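PBP5 (Haemophilus influenzae, PDB 3A3J) removes C-terminal D-alanyl residues from peptidoglycan precursors, acting as a serine D-alanyl-D-alanine carboxypeptidase of the penicillin-binding protein family. Local coordinates at residues F253-T258 with D285-I290; D153-G158 with I226-G231; R269-D274 with D306-A311; E264-R269 with V278-F283. One frame throughout, in Å; residues are numbered along the deposited sequence.

Contact 1: residues F253-T258 with D285-I290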
loop_
_atom_site.group_PDB
_atom_site.type_symbol
_atom_site.label_atom_id
_atom_site.label_comp_id
_atom_site.label_asym_id
_atom_site.label_seq_id
_atom_site.Cartn_x
_atom_site.Cartn_y
_atom_site.Cartn_z
ATOM N N PHE A 253 11.284 -9.127 -13.798
ATOM C CA PHE A 253 11.432 -9.663 -12.468
ATOM C C PHE A 253 10.254 -10.548 -12.294
ATOM O O PHE A 253 9.343 -10.492 -13.066
ATOM C CB PHE A 253 11.369 -8.569 -11.428
ATOM C CG PHE A 253 12.589 -7.658 -11.375
ATOM C CD1 PHE A 253 13.639 -7.929 -10.509
ATOM C CD2 PHE A 253 12.632 -6.508 -12.136
ATOM C CE1 PHE A 253 14.760 -7.069 -10.427
ATOM C CE2 PHE A 253 13.723 -5.628 -12.082
ATOM C CZ PHE A 253 14.805 -5.903 -11.221
ATOM N N GLU A 254 10.296 -11.405 -11.291
ATOM C CA GLU A 254 9.182 -12.261 -11.014
ATOM C C GLU A 254 9.208 -12.438 -9.519
ATOM O O GLU A 254 10.236 -12.123 -8.859
ATOM C CB GLU A 254 9.369 -13.617 -11.685
ATOM C CG GLU A 254 10.686 -14.271 -11.357
ATOM C CD GLU A 254 10.869 -15.569 -12.116
ATOM O OE1 GLU A 254 10.298 -15.687 -13.234
ATOM O OE2 GLU A 254 11.580 -16.475 -11.606
ATOM N N THR A 255 8.109 -12.975 -9.002
ATOM C CA THR A 255 7.908 -13.077 -7.587
ATOM C C THR A 255 7.366 -14.460 -7.281
ATOM O O THR A 255 6.493 -14.945 -7.930
ATOM C CB THR A 255 6.937 -11.965 -7.097
ATOM O OG1 THR A 255 7.691 -10.740 -6.997
ATOM C CG2 THR A 255 6.306 -12.309 -5.742
ATOM N N PHE A 256 7.918 -15.135 -6.306
ATOM C CA PHE A 256 7.334 -16.404 -5.975
ATOM C C PHE A 256 7.356 -16.670 -4.468
ATOM O O PHE A 256 8.148 -16.119 -3.705
ATOM C CB PHE A 256 7.943 -17.573 -6.789
ATOM C CG PHE A 256 9.307 -18.025 -6.306
ATOM C CD1 PHE A 256 9.444 -19.208 -5.557
ATOM C CD2 PHE A 256 10.452 -17.300 -6.619
ATOM C CE1 PHE A 256 10.711 -19.654 -5.110
ATOM C CE2 PHE A 256 11.707 -17.725 -6.175
ATOM C CZ PHE A 256 11.831 -18.905 -5.408
ATOM N N LYS A 257 6.429 -17.513 -4.084
ATOM C CA LYS A 257 6.230 -17.857 -2.715
ATOM C C LYS A 257 7.303 -18.873 -2.300
ATOM O O LYS A 257 7.384 -19.952 -2.869
ATOM C CB LYS A 257 4.825 -18.436 -2.586
ATOM C CG LYS A 257 4.397 -18.544 -1.146
ATOM C CD LYS A 257 3.131 -19.366 -1.027
ATOM C CE LYS A 257 1.946 -18.452 -0.921
ATOM N NZ LYS A 257 0.655 -19.165 -0.756
ATOM N N THR A 258 8.159 -18.531 -1.340
ATOM C CA THR A 258 9.085 -19.526 -0.830
ATOM C C THR A 258 8.612 -20.232 0.423
ATOM O O THR A 258 9.127 -21.303 0.749
ATOM C CB THR A 258 10.429 -18.924 -0.506
ATOM O OG1 THR A 258 10.246 -17.956 0.517
ATOM C CG2 THR A 258 11.059 -18.285 -1.747
ATOM N N ASP A 285 3.112 -16.851 5.146
ATOM C CA ASP A 285 3.598 -16.956 3.754
ATOM C C ASP A 285 4.801 -16.088 3.593
ATOM O O ASP A 285 4.956 -15.172 4.342
ATOM C CB ASP A 285 2.540 -16.425 2.798
ATOM C CG ASP A 285 1.433 -17.403 2.555
ATOM O OD1 ASP A 285 1.485 -18.531 3.079
ATOM O OD2 ASP A 285 0.515 -17.039 1.801
ATOM N N HIS A 286 5.662 -16.373 2.629
ATOM C CA HIS A 286 6.798 -15.513 2.359
ATOM C C HIS A 286 7.020 -15.532 0.858
ATOM O O HIS A 286 6.689 -16.539 0.210
ATOM C CB HIS A 286 8.082 -16.027 3.022
ATOM C CG HIS A 286 9.200 -15.039 2.969
ATOM N ND1 HIS A 286 9.420 -14.107 3.964
ATOM C CD2 HIS A 286 10.150 -14.811 2.028
ATOM C CE1 HIS A 286 10.448 -13.335 3.631
ATOM N NE2 HIS A 286 10.905 -13.739 2.454
ATOM N N PHE A 287 7.575 -14.441 0.315
ATOM C CA PHE A 287 7.626 -14.251 -1.146
ATOM C C PHE A 287 8.915 -13.586 -1.437
ATOM O O PHE A 287 9.367 -12.759 -0.655
ATOM C CB PHE A 287 6.505 -13.346 -1.699
ATOM C CG PHE A 287 5.107 -13.894 -1.501
ATOM C CD1 PHE A 287 4.508 -14.678 -2.478
ATOM C CD2 PHE A 287 4.370 -13.551 -0.373
ATOM C CE1 PHE A 287 3.241 -15.161 -2.322
ATOM C CE2 PHE A 287 3.106 -14.049 -0.209
ATOM C CZ PHE A 287 2.534 -14.848 -1.171
ATOM N N ILE A 288 9.529 -13.929 -2.553
ATOM C CA ILE A 288 10.725 -13.198 -2.884
ATOM C C ILE A 288 10.631 -12.716 -4.315
ATOM O O ILE A 288 9.845 -13.226 -5.114
ATOM C CB ILE A 288 12.040 -14.015 -2.601
ATOM C CG1 ILE A 288 12.157 -15.213 -3.545
ATOM C CG2 ILE A 288 12.091 -14.427 -1.131
ATOM C CD1 ILE A 288 13.661 -15.673 -3.728
ATOM N N THR A 289 11.405 -11.706 -4.621
ATOM C CA THR A 289 11.425 -11.194 -5.953
ATOM C C THR A 289 12.831 -11.364 -6.551
ATOM O O THR A 289 13.808 -10.901 -5.986
ATOM C CB THR A 289 10.999 -9.693 -5.930
ATOM O OG1 THR A 289 9.669 -9.583 -5.390
ATOM C CG2 THR A 289 11.082 -9.065 -7.344
ATOM N N ILE A 290 12.910 -11.991 -7.720
ATOM C CA ILE A 290 14.196 -12.320 -8.379
ATOM C C ILE A 290 14.173 -11.944 -9.861
ATOM O O ILE A 290 13.108 -11.718 -10.396
ATOM C CB ILE A 290 14.413 -13.841 -8.299
ATOM C CG1 ILE A 290 13.257 -14.556 -9.037
ATOM C CG2 ILE A 290 14.540 -14.273 -6.823
ATOM C CD1 ILE A 290 12.574 -15.688 -8.256
#

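Contact 2: residues D153-G158 with I226-G231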
loop_
_atom_site.group_PDB
_atom_site.type_symbol
_atom_site.label_atom_id
_atom_site.label_comp_id
_atom_site.label_asym_id
_atom_site.label_seq_id
_atom_site.Cartn_x
_atom_site.Cartn_y
_atom_site.Cartn_z
ATOM N N ASP A 153 6.838 5.805 1.501
ATOM C CA ASP A 153 5.712 5.816 2.505
ATOM C C ASP A 153 4.370 5.690 1.788
ATOM O O ASP A 153 3.439 4.898 2.183
ATOM C CB ASP A 153 5.776 7.092 3.349
ATOM C CG ASP A 153 6.891 7.028 4.419
ATOM O OD1 ASP A 153 7.599 5.975 4.452
ATOM O OD2 ASP A 153 7.025 8.015 5.205
ATOM N N MET A 154 4.293 6.373 0.650
ATOM C CA MET A 154 3.010 6.212 -0.160
ATOM C C MET A 154 2.901 4.821 -0.767
ATOM O O MET A 154 1.813 4.275 -0.899
ATOM C CB MET A 154 2.899 7.360 -1.228
ATOM C CG MET A 154 2.437 8.725 -0.573
ATOM S SD MET A 154 0.775 8.406 -0.080
ATOM C CE MET A 154 0.539 9.768 0.999
ATOM N N ALA A 155 4.028 4.201 -1.130
ATOM C CA ALA A 155 3.903 2.782 -1.566
ATOM C C ALA A 155 3.419 1.933 -0.414
ATOM O O ALA A 155 2.574 1.025 -0.562
ATOM C CB ALA A 155 5.280 2.227 -2.162
ATOM N N ILE A 156 3.965 2.205 0.773
ATOM C CA ILE A 156 3.561 1.385 1.960
ATOM C C ILE A 156 2.092 1.584 2.265
ATOM O O ILE A 156 1.314 0.614 2.461
ATOM C CB ILE A 156 4.507 1.665 3.194
ATOM C CG1 ILE A 156 5.923 1.153 2.905
ATOM C CG2 ILE A 156 3.930 0.990 4.463
ATOM C CD1 ILE A 156 7.000 1.755 3.759
ATOM N N ILE A 157 1.643 2.832 2.157
ATOM C CA ILE A 157 0.188 3.141 2.440
ATOM C C ILE A 157 -0.671 2.464 1.425
ATOM O O ILE A 157 -1.696 1.844 1.748
ATOM C CB ILE A 157 -0.145 4.728 2.451
ATOM C CG1 ILE A 157 0.610 5.396 3.603
ATOM C CG2 ILE A 157 -1.648 4.933 2.498
ATOM C CD1 ILE A 157 0.821 6.920 3.545
ATOM N N GLY A 158 -0.257 2.511 0.164
ATOM C CA GLY A 158 -1.182 1.888 -0.871
ATOM C C GLY A 158 -1.163 0.375 -0.644
ATOM O O GLY A 158 -2.176 -0.305 -0.791
ATOM N N ILE A 226 3.462 -1.911 -7.361
ATOM C CA ILE A 226 2.935 -0.654 -7.002
ATOM C C ILE A 226 4.002 0.297 -7.368
ATOM O O ILE A 226 5.173 0.056 -6.954
ATOM C CB ILE A 226 2.711 -0.601 -5.447
ATOM C CG1 ILE A 226 1.570 -1.531 -5.090
ATOM C CG2 ILE A 226 2.451 0.853 -4.983
ATOM C CD1 ILE A 226 1.461 -1.682 -3.538
ATOM N N SER A 227 3.666 1.359 -8.131
ATOM C CA SER A 227 4.648 2.414 -8.403
ATOM C C SER A 227 4.219 3.724 -7.792
ATOM O O SER A 227 3.011 3.938 -7.638
ATOM C CB SER A 227 4.748 2.632 -9.927
ATOM O OG SER A 227 3.431 2.810 -10.574
ATOM N N VAL A 228 5.181 4.627 -7.554
ATOM C CA VAL A 228 4.885 5.926 -7.090
ATOM C C VAL A 228 5.843 6.858 -7.805
ATOM O O VAL A 228 7.022 6.623 -7.789
ATOM C CB VAL A 228 5.075 6.091 -5.491
ATOM C CG1 VAL A 228 4.679 7.476 -5.053
ATOM C CG2 VAL A 228 4.271 5.023 -4.720
ATOM N N VAL A 229 5.326 7.914 -8.435
ATOM C CA VAL A 229 6.167 8.960 -8.971
ATOM C C VAL A 229 5.722 10.326 -8.395
ATOM O O VAL A 229 4.522 10.596 -8.246
ATOM C CB VAL A 229 6.099 8.979 -10.567
ATOM C CG1 VAL A 229 6.473 7.595 -11.112
ATOM C CG2 VAL A 229 4.657 9.335 -11.070
ATOM N N MET A 230 6.687 11.188 -8.093
ATOM C CA MET A 230 6.371 12.429 -7.522
ATOM C C MET A 230 7.145 13.475 -8.266
ATOM O O MET A 230 8.231 13.181 -8.773
ATOM C CB MET A 230 6.758 12.432 -6.014
ATOM C CG MET A 230 5.815 11.618 -5.231
ATOM S SD MET A 230 6.342 11.181 -3.541
ATOM C CE MET A 230 4.722 11.258 -2.788
ATOM N N GLY A 231 6.599 14.687 -8.315
ATOM C CA GLY A 231 7.262 15.812 -8.964
ATOM C C GLY A 231 7.491 15.542 -10.446
ATOM O O GLY A 231 8.567 15.822 -10.926
#

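Contact 3: residues R269-D274 with D306-A311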
loop_
_atom_site.group_PDB
_atom_site.type_symbol
_atom_site.label_atom_id
_atom_site.label_comp_id
_atom_site.label_asym_id
_atom_site.label_seq_id
_atom_site.Cartn_x
_atom_site.Cartn_y
_atom_site.Cartn_z
ATOM N N ARG A 269 16.541 -32.419 14.816
ATOM C CA ARG A 269 16.758 -33.202 16.025
ATOM C C ARG A 269 16.684 -32.219 17.207
ATOM O O ARG A 269 17.101 -31.081 17.091
ATOM C CB ARG A 269 18.140 -33.893 15.928
ATOM C CG ARG A 269 18.768 -34.261 17.287
ATOM C CD ARG A 269 19.799 -35.439 17.220
ATOM N NE ARG A 269 19.382 -36.557 18.092
ATOM C CZ ARG A 269 20.149 -37.584 18.490
ATOM N NH1 ARG A 269 21.420 -37.681 18.131
ATOM N NH2 ARG A 269 19.636 -38.529 19.272
ATOM N N VAL A 270 16.146 -32.646 18.331
ATOM C CA VAL A 270 16.122 -31.825 19.563
ATOM C C VAL A 270 16.802 -32.575 20.759
ATOM O O VAL A 270 16.583 -33.786 20.948
ATOM C CB VAL A 270 14.677 -31.519 19.964
ATOM C CG1 VAL A 270 14.628 -30.596 21.236
ATOM C CG2 VAL A 270 13.984 -30.839 18.800
ATOM N N TYR A 271 17.580 -31.861 21.573
ATOM C CA TYR A 271 18.292 -32.503 22.687
ATOM C C TYR A 271 17.523 -32.343 23.979
ATOM O O TYR A 271 17.051 -31.237 24.317
ATOM C CB TYR A 271 19.709 -31.921 22.826
ATOM C CG TYR A 271 20.557 -32.414 21.696
ATOM C CD1 TYR A 271 20.589 -31.746 20.486
ATOM C CD2 TYR A 271 21.229 -33.614 21.807
ATOM C CE1 TYR A 271 21.325 -32.234 19.421
ATOM C CE2 TYR A 271 21.967 -34.115 20.787
ATOM C CZ TYR A 271 22.022 -33.415 19.576
ATOM O OH TYR A 271 22.782 -33.922 18.543
ATOM N N TYR A 272 17.333 -33.471 24.664
ATOM C CA TYR A 272 16.846 -33.406 26.049
ATOM C C TYR A 272 15.383 -32.905 26.208
ATOM O O TYR A 272 15.123 -32.051 27.040
ATOM C CB TYR A 272 17.764 -32.459 26.856
ATOM C CG TYR A 272 19.258 -32.712 26.724
ATOM C CD1 TYR A 272 19.789 -34.016 26.778
ATOM C CD2 TYR A 272 20.132 -31.663 26.583
ATOM C CE1 TYR A 272 21.188 -34.247 26.689
ATOM C CE2 TYR A 272 21.523 -31.874 26.494
ATOM C CZ TYR A 272 22.013 -33.173 26.546
ATOM O OH TYR A 272 23.333 -33.374 26.448
ATOM N N GLY A 273 14.431 -33.399 25.418
ATOM C CA GLY A 273 13.038 -32.939 25.584
ATOM C C GLY A 273 12.054 -34.071 25.405
ATOM O O GLY A 273 12.471 -35.224 25.271
ATOM N N ASP A 274 10.750 -33.762 25.360
ATOM C CA ASP A 274 9.741 -34.840 25.227
ATOM C C ASP A 274 9.738 -35.560 23.894
ATOM O O ASP A 274 9.244 -36.666 23.839
ATOM C CB ASP A 274 8.295 -34.378 25.483
ATOM C CG ASP A 274 8.196 -32.930 25.927
ATOM O OD1 ASP A 274 7.901 -32.698 27.133
ATOM O OD2 ASP A 274 8.404 -32.028 25.076
ATOM N N ASP A 306 21.476 -21.645 16.819
ATOM C CA ASP A 306 22.426 -22.471 17.520
ATOM C C ASP A 306 22.698 -23.752 16.757
ATOM O O ASP A 306 21.953 -24.124 15.853
ATOM C CB ASP A 306 22.005 -22.730 18.977
ATOM C CG ASP A 306 22.061 -21.450 19.825
ATOM O OD1 ASP A 306 21.409 -20.458 19.431
ATOM O OD2 ASP A 306 22.779 -21.392 20.861
ATOM N N LYS A 307 23.778 -24.430 17.114
ATOM C CA LYS A 307 24.184 -25.606 16.377
ATOM C C LYS A 307 23.130 -26.686 16.402
ATOM O O LYS A 307 22.811 -27.256 15.376
ATOM C CB LYS A 307 25.507 -26.129 16.919
ATOM C CG LYS A 307 26.582 -25.049 16.920
ATOM C CD LYS A 307 27.943 -25.611 17.370
ATOM C CE LYS A 307 29.108 -24.858 16.676
ATOM N NZ LYS A 307 28.845 -23.383 16.622
ATOM N N ASN A 308 22.598 -26.989 17.571
ATOM C CA ASN A 308 21.559 -27.992 17.640
ATOM C C ASN A 308 20.455 -27.357 18.442
ATOM O O ASN A 308 20.617 -26.230 18.947
ATOM C CB ASN A 308 22.029 -29.229 18.375
ATOM C CG ASN A 308 23.458 -29.127 18.790
ATOM O OD1 ASN A 308 24.373 -29.330 17.986
ATOM N ND2 ASN A 308 23.677 -28.805 20.061
ATOM N N LEU A 309 19.331 -28.036 18.555
ATOM C CA LEU A 309 18.228 -27.432 19.269
ATOM C C LEU A 309 18.124 -28.143 20.597
ATOM O O LEU A 309 18.113 -29.371 20.661
ATOM C CB LEU A 309 16.920 -27.611 18.488
ATOM C CG LEU A 309 16.773 -26.768 17.226
ATOM C CD1 LEU A 309 15.402 -27.037 16.660
ATOM C CD2 LEU A 309 16.991 -25.246 17.505
ATOM N N GLN A 310 18.002 -27.375 21.651
ATOM C CA GLN A 310 17.682 -27.951 22.951
ATOM C C GLN A 310 16.317 -27.551 23.523
ATOM O O GLN A 310 15.995 -26.365 23.580
ATOM C CB GLN A 310 18.762 -27.535 23.931
ATOM C CG GLN A 310 18.669 -28.269 25.303
ATOM C CD GLN A 310 19.869 -27.931 26.144
ATOM O OE1 GLN A 310 20.928 -27.711 25.603
ATOM N NE2 GLN A 310 19.707 -27.850 27.446
ATOM N N ALA A 311 15.555 -28.532 23.979
ATOM C CA ALA A 311 14.286 -28.300 24.721
ATOM C C ALA A 311 14.543 -27.414 25.935
ATOM O O ALA A 311 15.704 -27.301 26.370
ATOM C CB ALA A 311 13.631 -29.624 25.144
HETATM O O HOH W 1 19.131 -29.650 16.529
#

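Contact 4: residues E264-R269 with V278-F283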
loop_
_atom_site.group_PDB
_atom_site.type_symbol
_atom_site.label_atom_id
_atom_site.label_comp_id
_atom_site.label_asym_id
_atom_site.label_seq_id
_atom_site.Cartn_x
_atom_site.Cartn_y
_atom_site.Cartn_z
ATOM N N GLU A 264 4.931 -27.534 7.427
ATOM C CA GLU A 264 6.157 -28.085 8.010
ATOM C C GLU A 264 7.078 -28.380 6.884
ATOM O O GLU A 264 6.748 -29.186 6.045
ATOM C CB GLU A 264 5.834 -29.347 8.770
ATOM C CG GLU A 264 5.009 -29.012 9.967
ATOM C CD GLU A 264 4.508 -30.239 10.695
ATOM O OE1 GLU A 264 4.748 -31.385 10.192
ATOM O OE2 GLU A 264 3.874 -30.035 11.768
ATOM N N ILE A 265 8.202 -27.694 6.819
ATOM C CA ILE A 265 9.110 -27.935 5.733
ATOM C C ILE A 265 10.325 -28.800 6.130
ATOM O O ILE A 265 11.133 -29.162 5.292
ATOM C CB ILE A 265 9.644 -26.599 5.169
ATOM C CG1 ILE A 265 10.630 -25.971 6.114
ATOM C CG2 ILE A 265 8.517 -25.569 4.918
ATOM C CD1 ILE A 265 11.132 -24.657 5.601
ATOM N N SER A 266 10.499 -29.104 7.398
ATOM C CA SER A 266 11.740 -29.735 7.800
ATOM C C SER A 266 11.549 -30.401 9.147
ATOM O O SER A 266 10.660 -30.019 9.921
ATOM C CB SER A 266 12.794 -28.651 7.949
ATOM O OG SER A 266 14.025 -29.225 8.212
ATOM N N GLU A 267 12.408 -31.368 9.451
ATOM C CA GLU A 267 12.429 -31.977 10.791
ATOM C C GLU A 267 13.831 -31.835 11.351
ATOM O O GLU A 267 14.833 -32.080 10.643
ATOM C CB GLU A 267 12.016 -33.443 10.761
ATOM C CG GLU A 267 11.608 -34.006 12.128
ATOM C CD GLU A 267 11.513 -35.532 12.122
ATOM O OE1 GLU A 267 10.939 -36.113 11.178
ATOM O OE2 GLU A 267 12.057 -36.169 13.054
ATOM N N GLN A 268 13.924 -31.423 12.607
ATOM C CA GLN A 268 15.222 -31.168 13.186
ATOM C C GLN A 268 15.346 -31.888 14.542
ATOM O O GLN A 268 14.378 -31.932 15.340
ATOM C CB GLN A 268 15.338 -29.667 13.419
ATOM C CG GLN A 268 16.633 -29.234 14.003
ATOM C CD GLN A 268 17.619 -28.809 12.944
ATOM O OE1 GLN A 268 17.454 -29.104 11.753
ATOM N NE2 GLN A 268 18.660 -28.092 13.369
ATOM N N ARG A 269 16.541 -32.419 14.816
ATOM C CA ARG A 269 16.758 -33.202 16.025
ATOM C C ARG A 269 16.684 -32.219 17.207
ATOM O O ARG A 269 17.101 -31.081 17.091
ATOM C CB ARG A 269 18.140 -33.893 15.928
ATOM C CG ARG A 269 18.768 -34.261 17.287
ATOM C CD ARG A 269 19.799 -35.439 17.220
ATOM N NE ARG A 269 19.382 -36.557 18.092
ATOM C CZ ARG A 269 20.149 -37.584 18.490
ATOM N NH1 ARG A 269 21.420 -37.681 18.131
ATOM N NH2 ARG A 269 19.636 -38.529 19.272
ATOM N N VAL A 278 11.777 -32.180 15.943
ATOM C CA VAL A 278 10.755 -31.123 15.867
ATOM C C VAL A 278 10.646 -30.670 14.416
ATOM O O VAL A 278 11.624 -30.747 13.647
ATOM C CB VAL A 278 10.975 -29.961 16.887
ATOM C CG1 VAL A 278 12.082 -29.054 16.510
ATOM C CG2 VAL A 278 9.711 -29.159 17.048
ATOM N N LYS A 279 9.425 -30.268 14.041
ATOM C CA LYS A 279 9.125 -29.796 12.707
ATOM C C LYS A 279 9.420 -28.325 12.668
ATOM O O LYS A 279 9.145 -27.609 13.633
ATOM C CB LYS A 279 7.655 -30.073 12.404
ATOM C CG LYS A 279 7.398 -31.542 12.131
ATOM C CD LYS A 279 8.156 -31.959 10.845
ATOM C CE LYS A 279 7.404 -33.000 10.002
ATOM N NZ LYS A 279 8.061 -34.326 10.126
ATOM N N LEU A 280 10.017 -27.879 11.580
ATOM C CA LEU A 280 10.323 -26.475 11.371
ATOM C C LEU A 280 9.501 -25.958 10.191
ATOM O O LEU A 280 9.123 -26.735 9.320
ATOM C CB LEU A 280 11.818 -26.314 11.039
ATOM C CG LEU A 280 12.811 -26.886 12.106
ATOM C CD1 LEU A 280 14.223 -26.679 11.679
ATOM C CD2 LEU A 280 12.524 -26.347 13.546
ATOM N N GLY A 281 9.295 -24.652 10.133
ATOM C CA GLY A 281 8.590 -24.014 9.020
ATOM C C GLY A 281 8.393 -22.556 9.345
ATOM O O GLY A 281 9.246 -21.966 10.044
ATOM N N ALA A 282 7.264 -21.994 8.860
ATOM C CA ALA A 282 6.868 -20.573 9.047
ATOM C C ALA A 282 5.344 -20.493 9.233
ATOM O O ALA A 282 4.570 -21.225 8.610
ATOM C CB ALA A 282 7.324 -19.690 7.869
ATOM N N PHE A 283 4.912 -19.658 10.162
ATOM C CA PHE A 283 3.481 -19.500 10.394
ATOM C C PHE A 283 2.862 -18.431 9.449
ATOM O O PHE A 283 1.645 -18.207 9.471
ATOM C CB PHE A 283 3.178 -19.269 11.897
ATOM C CG PHE A 283 3.238 -20.542 12.710
ATOM C CD1 PHE A 283 2.227 -21.521 12.585
ATOM C CD2 PHE A 283 4.352 -20.831 13.481
ATOM C CE1 PHE A 283 2.289 -22.739 13.300
ATOM C CE2 PHE A 283 4.440 -22.011 14.196
ATOM C CZ PHE A 283 3.398 -22.983 14.107
#

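Contact 1: residues F253-T258 with D285-I290
Two threonine hydroxyls, Thr255 OG1 and Thr289 OG1, lie 2.8 Å apart in a non-hydrogen-bonded pair of this antiparallel sheet. Each has a further partner in the catalytic domain, Asp16 OD1 for Thr255 and Ser19 OG for Thr289, making a short polar chain. The flanking pairs are joined through the backbone: Ile290 N donates to Glu254 O (2.9 Å) and Ile288 N to Phe256 O (2.8 Å), with the reverse bond formed in each pair. Thr258 N reaches His286 O (2.9 Å) from above the carbonyl plane, 41° out of it, a more bent bond.

On the threonine face, Lys257 runs across the Phe287 ring. Its CG is anti to the backbone N (chi1 -167°) and makes an off-centre CH-pi contact 4.2 Å from the ring centroid. The bend at chi3 takes the ammonium group to Asp285, where NZ to OD2 (3.3 Å) is a salt bridge with a weak hydrogen bond; Asp285 OD1 is taken by Ala261 N. On the other face Phe256 and Ile288 lie side by side, with Phe256 CE2 3.7 Å from Ile288 CG1, and Thr258 CG2 also meets this isoleucine. Strand 329-338 packs against Ile288 and Ile290. Phe253 follows helix 235-252 directly, and strands 253-259 and 286-291 form a two-stranded antiparallel sheet of the C-terminal domain, whose threonines bond to the catalytic domain.

Contact 2: residues D153-G158 with I226-G231
Val228 points at the helix and sets CG2 against Ala155, 3.7 Å from its N and 3.9 Å from its CB. The other methyl branch of Val228, CG1, lies 4.2 Å from Met154 CB. Two residues earlier, on the same face of the strand, Ile226 presents CG2 to the same alanine, at 4.2 Å from CB, while its CD1 lies against Ala155 O and the backbone of Gly158. At the far end the two methionines cross at about a right angle, Met230 CE reaching Met154 CG at 4.1 Å. Met154 bends at chi2 (-68°), carrying its sulfur away from the strand.

Ala155 and Gly158 line this side of the helix, and the axes of helical residues 153-158 and strand residues 226-230 approach to 8.2 Å. Backbone bonds to strands 11-16 and 210-218 hold 226-230 inside the central sheet, and Val13 also touches Ala155 and Val228. Ser227 and Val229 face helix 235-252 across the sheet. The side chain of Met154 is about 7 Å from that of Lys202, the probable substrate-binding lysine. All touching residues are buried and the side chains that meet are apolar, which implies that dispersion and exclusion of water, not directed bonds, join helix to sheet.

Contact 3: residues R269-D274 with D306-A311
Tyr271 is gripped through both its N and its O: its N donates to Leu309 O at 2.7 Å, with an N-H...O angle of 160°, and its O accepts from Ala311 N at 3.1 Å. Two residues earlier, at Arg269, a water bridges the chains, donating to Arg269 O (2.5 Å) and accepting from Leu309 N (2.6 Å), and so takes the place of a direct backbone bond.

Outside these bonds the two tyrosines lie on the Gln310 side. The Tyr271 ring lies beside Asn308, its CE1 3.3 Å from Asn308 CB in an oblique approach, while Leu309 O sits near the ring plane at its edge. Tyr272 has left-handed helical backbone angles (phi 68°), which turn the chain out of the strand. Its ring offers an edge to the Gln310 amide, Tyr272 CD2 lying 3.8 Å from Gln310 CD with the two planes 88° apart, and one face is covered near its rim by Tyr271 CB. The glutamine reaches it as an extended chain.

On the other face Val270 CG1 rests against Ala311, 3.6 Å from its N and near its CB, and Leu313 and Val278 also touch this valine. Beyond the turn Ala311 CB presses on Gly273 CA at 3.4 Å, a tight fit at a residue that has no side chain. Tyr271 and Gln310 form a parallel bridge, the arrangement of a short edge strand added to an otherwise antiparallel sheet of the C-terminal domain.

Contact 4: residues E264-R269 with V278-F283
Lys279 crosses Glu264 at about a right angle, and its side chain passes Glu264, Ser266 and Glu267. CB lies 3.6 Å from Glu264 CD, and CG comes 3.3 Å from Glu264 OE1. The chain then bends at chi2 (-64°), which brings CD over the opposite backbone, 3.3 Å from Ser266 O. CE touches Glu264 OE1 again, at 3.1 Å. At the tip NZ turns from Glu264 to Glu267, where OE1 forms a salt bridge at 3.5 Å. Glu264 OE1 is too far from NZ for a salt bridge, but its charge would probably still stabilise the ammonium group. Glu267 is steadied in turn by a bond from OE2 to Ser277 OG.

The strands themselves pair through the backbone. Leu280 N donates to Ser266 O (2.8 Å) from above the carbonyl plane, while Gln268 and Val278 exchange two bonds as a hydrogen-bonded pair. Leu280 O receives Ile265 N at 2.8 Å and, weakly, Ser266 N. Two residues thus face one, a classic beta bulge. On the side away from Lys279, Leu280 CD1 packs 3.6 Å from Gln268 CB.

These two strands form a beta hairpin within the mixed sheet. Strand 329-338 runs beside 277-281, setting Leu336 against Ile265 and Leu280 and Val338 against Val278. Leu309 of the parallel edge strand touches Gln268 and Val278. Tyr302 and Leu304, from strand 299-304 at the other edge of the sheet, close over Ile265, Ser266 and Gln268.

In the fold
Contact 2 comes first along the chain and lies in the catalytic domain, where it packs a helix on the central sheet; the other three belong to the C-terminal domain. Helix 235-252 leads from the strand of contact 2 to contact 1, whose centre is 20 Å from that of contact 2. Contact 4 is nested within the loop that contact 1 closes, whereas contact 3 crosses both, its second segment, 306-311, coming last. Contacts 3 and 4 share Arg269 and strand 264-271, with centres 13 Å apart, and meet through Val270, Val278 and Leu309 in one sheet. The centres of contacts 2 and 3 are about 45 Å apart, in keeping with a C-terminal domain that projects from the catalytic one.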